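Local coordinates for protein Pyrsv_gp04 (Pyrobaculum spherical virus, PDB 2VXZ) that is of unknown function but carries a domain of a viral transcriptional-regulator family in the helix-turn-helix clan, so it probably takes part in controlling transcription, at residues A[77-82]-A[112-117]; A[84-89]-A[102-107]. All coordinates share one frame; numbering follows the deposited sequence. Where two conformers were deposited one is given.

Contact 1 (A[77-82]-A[112-117])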
# COMPACT_ATOMS: atom_id res chain seq x y z
N ASP A 77 -9.51 2.85 -4.12
CA ASP A 77 -10.13 2.93 -5.44
C ASP A 77 -9.07 2.84 -6.53
O ASP A 77 -9.23 2.10 -7.51
CB ASP A 77 -10.96 4.21 -5.60
CG ASP A 77 -12.25 4.20 -4.77
OD1 ASP A 77 -12.76 3.12 -4.41
OD2 ASP A 77 -12.76 5.30 -4.49
N GLY A 78 -7.96 3.55 -6.35
CA GLY A 78 -6.85 3.52 -7.30
C GLY A 78 -6.18 2.17 -7.39
O GLY A 78 -5.91 1.68 -8.49
N MSE A 79 -5.91 1.55 -6.24
CA MSE A 79 -5.27 0.22 -6.23
C MSE A 79 -6.18 -0.80 -6.89
O MSE A 79 -5.71 -1.66 -7.64
CB MSE A 79 -4.95 -0.20 -4.80
CG MSE A 79 -3.88 0.64 -4.17
SE MSE A 79 -3.27 -0.16 -2.51
CE MSE A 79 -4.87 0.05 -1.45
N ILE A 80 -7.47 -0.69 -6.62
CA ILE A 80 -8.44 -1.62 -7.21
C ILE A 80 -8.52 -1.47 -8.72
O ILE A 80 -8.49 -2.46 -9.44
CB ILE A 80 -9.82 -1.47 -6.55
CG1 ILE A 80 -9.75 -1.92 -5.09
CG2 ILE A 80 -10.84 -2.34 -7.27
CD1 ILE A 80 -11.03 -1.75 -4.33
N ARG A 81 -8.58 -0.24 -9.21
CA ARG A 81 -8.61 0.01 -10.66
C ARG A 81 -7.37 -0.54 -11.36
O ARG A 81 -7.48 -1.09 -12.45
CB ARG A 81 -8.76 1.50 -10.96
CG ARG A 81 -10.13 2.07 -10.59
CD ARG A 81 -10.34 3.45 -11.19
NE ARG A 81 -9.33 4.40 -10.76
CZ ARG A 81 -9.40 5.18 -9.68
NH1 ARG A 81 -10.46 5.16 -8.87
NH2 ARG A 81 -8.39 5.99 -9.40
N GLU A 82 -6.21 -0.40 -10.72
CA GLU A 82 -4.97 -0.91 -11.29
C GLU A 82 -4.97 -2.42 -11.35
O GLU A 82 -4.64 -2.98 -12.37
CB GLU A 82 -3.74 -0.41 -10.54
CG GLU A 82 -3.44 1.05 -10.75
CD GLU A 82 -2.95 1.36 -12.15
OE1 GLU A 82 -1.86 0.87 -12.51
OE2 GLU A 82 -3.65 2.06 -12.90
N LYS A 112 4.89 2.37 -11.13
CA LYS A 112 4.99 3.75 -10.65
C LYS A 112 3.97 4.04 -9.56
O LYS A 112 4.30 4.62 -8.53
CB LYS A 112 4.80 4.75 -11.80
CG LYS A 112 4.93 6.21 -11.38
CD LYS A 112 4.74 7.15 -12.55
CE LYS A 112 4.41 8.58 -12.10
NZ LYS A 112 5.58 9.25 -11.48
N PHE A 113 2.73 3.62 -9.78
CA PHE A 113 1.66 3.84 -8.81
C PHE A 113 1.93 3.14 -7.49
O PHE A 113 1.96 3.76 -6.43
CB PHE A 113 0.32 3.39 -9.39
CG PHE A 113 -0.83 3.55 -8.43
CD1 PHE A 113 -1.28 4.81 -8.09
CD2 PHE A 113 -1.45 2.45 -7.88
CE1 PHE A 113 -2.35 4.96 -7.20
CE2 PHE A 113 -2.51 2.59 -7.00
CZ PHE A 113 -2.95 3.84 -6.66
N PHE A 114 2.15 1.83 -7.55
CA PHE A 114 2.36 1.07 -6.32
C PHE A 114 3.65 1.47 -5.59
O PHE A 114 3.68 1.49 -4.38
CB PHE A 114 2.27 -0.45 -6.57
CG PHE A 114 0.86 -0.97 -6.64
CD1 PHE A 114 0.23 -1.12 -7.86
CD2 PHE A 114 0.16 -1.27 -5.49
CE1 PHE A 114 -1.07 -1.58 -7.93
CE2 PHE A 114 -1.15 -1.75 -5.55
CZ PHE A 114 -1.77 -1.89 -6.78
N SER A 115 4.72 1.81 -6.32
CA SER A 115 5.98 2.15 -5.65
C SER A 115 5.90 3.50 -4.93
O SER A 115 6.71 3.79 -4.05
CB SER A 115 7.15 2.16 -6.63
OG SER A 115 7.01 3.21 -7.54
N SER A 116 4.89 4.31 -5.27
CA SER A 116 4.62 5.55 -4.54
C SER A 116 3.81 5.33 -3.25
O SER A 116 3.55 6.29 -2.51
CB SER A 116 3.94 6.58 -5.45
OG SER A 116 2.62 6.21 -5.79
N ILE A 117 3.41 4.08 -2.99
CA ILE A 117 2.66 3.71 -1.78
C ILE A 117 3.51 2.87 -0.81
O ILE A 117 3.44 3.04 0.40
CB ILE A 117 1.41 2.85 -2.15
CG1 ILE A 117 0.50 3.58 -3.15
CG2 ILE A 117 0.61 2.45 -0.88
CD1 ILE A 117 -0.60 2.69 -3.77
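Phe113 has its ring carbon CG anti to the backbone N (chi1 179°), while Met79 places CG beside the backbone N, anti to the carbonyl carbon (chi1 -68°). These torsions send the Phe113 ring toward helix 69-89 and lay the Met79 chain across it at about a right angle. The contact is apolar helix-helix packing with a Met-aromatic contact, in the family domain related to helix-turn-helix regulators. Met79 is selenomethionine. Its CG sits where three side chains of 112-117 converge. Phe113 CE2 lies 3.7 Å from Met79 CG. Phe114 CE2 and Ile117 CD1 each lie 3.9 Å from that same Met79 CG. The chain then bends at chi3. The selenium SE of Met79 stays obliquely beside the Phe114 ring, 5.2 Å from its centroid and 63° off the ring normal.

The Phe113 ring also reaches the helix backbone. Its CZ comes to 3.7 Å from C of Gly78, where there is no side chain to hold it off. One turn on, Glu82 touches both rings with its aliphatic part. Glu82 CG meets Phe113 CD2 at 3.8 Å, and Glu82 CB meets Phe114 CE1. The carboxylate is satisfied elsewhere: OE1 forms a salt bridge with Arg85, and OE2 is bonded to Gln109.

Within 112-117 the apolar groups also pack on one another. Ile117 CD1 lies over one face of the Phe113 ring near its rim, and Phe113 CD2 stands likewise over one face of the Phe114 ring. Leu134 of helix 125-139 touches both Met79 and Phe114, which extends the core to a third helix. In the C-terminal part of 112-117 the carbonyl O of Phe113 accepts two bonds, one from Ser116 N and one from Ser116 OG, the latter only 2.6 Å from Phe113 O.

Contact 2 (A[84-89]-A[102-107])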
# COMPACT_ATOMS: atom_id res chain seq x y z
N GLU A 84 -7.59 -4.37 -11.44
CA GLU A 84 -8.61 -4.79 -12.40
C GLU A 84 -8.18 -4.52 -13.83
O GLU A 84 -8.51 -5.29 -14.73
CB GLU A 84 -9.95 -4.14 -12.09
CG GLU A 84 -10.51 -4.61 -10.76
CD GLU A 84 -11.98 -4.44 -10.66
OE1 GLU A 84 -12.43 -3.29 -10.53
OE2 GLU A 84 -12.69 -5.48 -10.76
N ARG A 85 -7.42 -3.44 -14.05
CA ARG A 85 -6.86 -3.18 -15.39
C ARG A 85 -5.88 -4.29 -15.80
O ARG A 85 -5.92 -4.78 -16.95
CB ARG A 85 -6.16 -1.82 -15.45
CG ARG A 85 -5.58 -1.51 -16.83
CD ARG A 85 -4.97 -0.15 -16.91
NE ARG A 85 -3.88 -0.00 -15.97
CZ ARG A 85 -2.64 -0.45 -16.15
NH1 ARG A 85 -2.28 -1.08 -17.27
NH2 ARG A 85 -1.74 -0.25 -15.21
N LEU A 86 -5.00 -4.67 -14.89
CA LEU A 86 -4.04 -5.73 -15.17
C LEU A 86 -4.74 -7.08 -15.40
O LEU A 86 -4.32 -7.87 -16.25
CB LEU A 86 -3.01 -5.84 -14.04
CG LEU A 86 -2.11 -4.64 -13.81
CD1 LEU A 86 -1.27 -4.83 -12.52
CD2 LEU A 86 -1.23 -4.35 -15.02
N VAL A 87 -5.80 -7.34 -14.65
CA VAL A 87 -6.59 -8.57 -14.84
C VAL A 87 -7.30 -8.59 -16.20
O VAL A 87 -7.32 -9.61 -16.90
CB VAL A 87 -7.62 -8.74 -13.70
CG1 VAL A 87 -8.70 -9.73 -14.10
CG2 VAL A 87 -6.92 -9.16 -12.42
N THR A 88 -7.87 -7.45 -16.56
CA THR A 88 -8.60 -7.33 -17.83
C THR A 88 -7.65 -7.47 -19.00
O THR A 88 -7.91 -8.24 -19.92
CB THR A 88 -9.35 -5.99 -17.91
OG1 THR A 88 -10.35 -5.95 -16.89
CG2 THR A 88 -10.01 -5.80 -19.29
N THR A 89 -6.54 -6.72 -18.96
CA THR A 89 -5.58 -6.70 -20.06
C THR A 89 -4.99 -8.08 -20.32
O THR A 89 -4.69 -8.43 -21.46
CB THR A 89 -4.43 -5.72 -19.76
OG1 THR A 89 -4.97 -4.42 -19.49
CG2 THR A 89 -3.45 -5.62 -20.93
N ASP A 102 4.12 -9.81 -10.08
CA ASP A 102 4.81 -9.87 -11.35
C ASP A 102 4.16 -8.95 -12.37
O ASP A 102 4.87 -8.25 -13.11
CB ASP A 102 4.85 -11.29 -11.88
CG ASP A 102 6.09 -11.57 -12.72
OD1 ASP A 102 7.22 -11.40 -12.21
OD2 ASP A 102 5.93 -11.95 -13.88
N LEU A 103 2.82 -8.92 -12.42
CA LEU A 103 2.15 -8.02 -13.38
C LEU A 103 2.41 -6.55 -13.05
O LEU A 103 2.57 -5.72 -13.95
CB LEU A 103 0.65 -8.28 -13.46
CG LEU A 103 0.23 -9.61 -14.08
CD1 LEU A 103 -1.24 -9.83 -13.85
CD2 LEU A 103 0.57 -9.63 -15.59
N ILE A 104 2.46 -6.23 -11.76
CA ILE A 104 2.71 -4.85 -11.33
C ILE A 104 4.11 -4.40 -11.72
O ILE A 104 4.26 -3.38 -12.35
CB ILE A 104 2.50 -4.68 -9.83
CG1 ILE A 104 1.02 -4.78 -9.49
CG2 ILE A 104 3.06 -3.37 -9.33
CD1 ILE A 104 0.77 -4.95 -7.97
N ILE A 105 5.14 -5.17 -11.39
CA ILE A 105 6.51 -4.69 -11.62
C ILE A 105 6.87 -4.64 -13.11
O ILE A 105 7.77 -3.87 -13.49
CB ILE A 105 7.59 -5.47 -10.81
CG1 ILE A 105 7.62 -6.95 -11.21
CG2 ILE A 105 7.39 -5.25 -9.31
CD1 ILE A 105 8.67 -7.76 -10.47
N LYS A 106 6.18 -5.43 -13.93
CA LYS A 106 6.36 -5.43 -15.39
C LYS A 106 5.57 -4.35 -16.15
O LYS A 106 5.82 -4.12 -17.33
CB LYS A 106 5.99 -6.80 -15.97
CG LYS A 106 7.04 -7.88 -15.76
CD LYS A 106 7.23 -8.76 -17.01
CE LYS A 106 8.00 -8.06 -18.17
NZ LYS A 106 9.50 -7.89 -18.03
N ASP A 107 4.61 -3.72 -15.49
CA ASP A 107 3.81 -2.67 -16.11
C ASP A 107 4.23 -1.31 -15.57
O ASP A 107 4.08 -1.04 -14.38
CB ASP A 107 2.33 -2.90 -15.85
CG ASP A 107 1.46 -1.82 -16.46
OD1 ASP A 107 1.20 -1.88 -17.67
OD2 ASP A 107 1.05 -0.90 -15.75
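Asp107 is the N-cap of helix 108-115, and Arg85 of helix 69-89 binds this cap through a salt bridge. Arg85 NH2 donates to Asp107 OD2 at 2.9 Å, and the bond is nearly straight (169°). The acceptor lies at the edge of the guanidinium, close to its plane. On the aspartate side the geometry differs: NH2 approaches from above the carboxylate plane, 45° out of it. The two flat groups are turned 41° against each other. The same Asp107 OD2 also takes a hydrogen bond from Ala110 N, which is the capping bond proper. The bend of the Arg85 chain at chi3 brings its guanidinium round to the aspartate.

Next to this polar pair the contact is apolar. Leu86 points at 102-107 and splits its two methyls. CD1 of Leu86 packs on Ile104 CG1 at 3.8 Å and on Leu103 CB at 4.1 Å. CD2 of Leu86 rests 3.9 Å from Asp107 CB, so the capping residue shares in the packing too. Leu86 and Ile104 cross at about a right angle.

The contact joins the last turns of helix 69-89 to the C-terminal part of helix 97-106 and the Asp107 that follows. Between them the chain runs through the short strand 94-95, which pairs antiparallel with strand 151-152. Ile104 reaches Phe114 of helix 108-115 and Leu131 of helix 125-139, so the helix 97-106 side packs on two further helices.

Both contacts use helix 69-89: contact 1 takes its middle and contact 2 its last turns. Their partners, helices 108-115 and 97-106, follow each other in the chain. Since 84-89 follows 77-82 and 102-107 precedes 112-117, contact 2 is nested inside the loop that contact 1 closes. Their centres are about 11 Å apart, and the two touch directly, with Phe114 CE1 3.8 Å from Ile104 CD1. Arg85 NH2 is shared between the carboxylates of the two contacts. The centre of contact 1 lies about 8 Å from the centre of the chain, that of contact 2 about 16 Å. All four segments belong to the transcriptional-regulator domain.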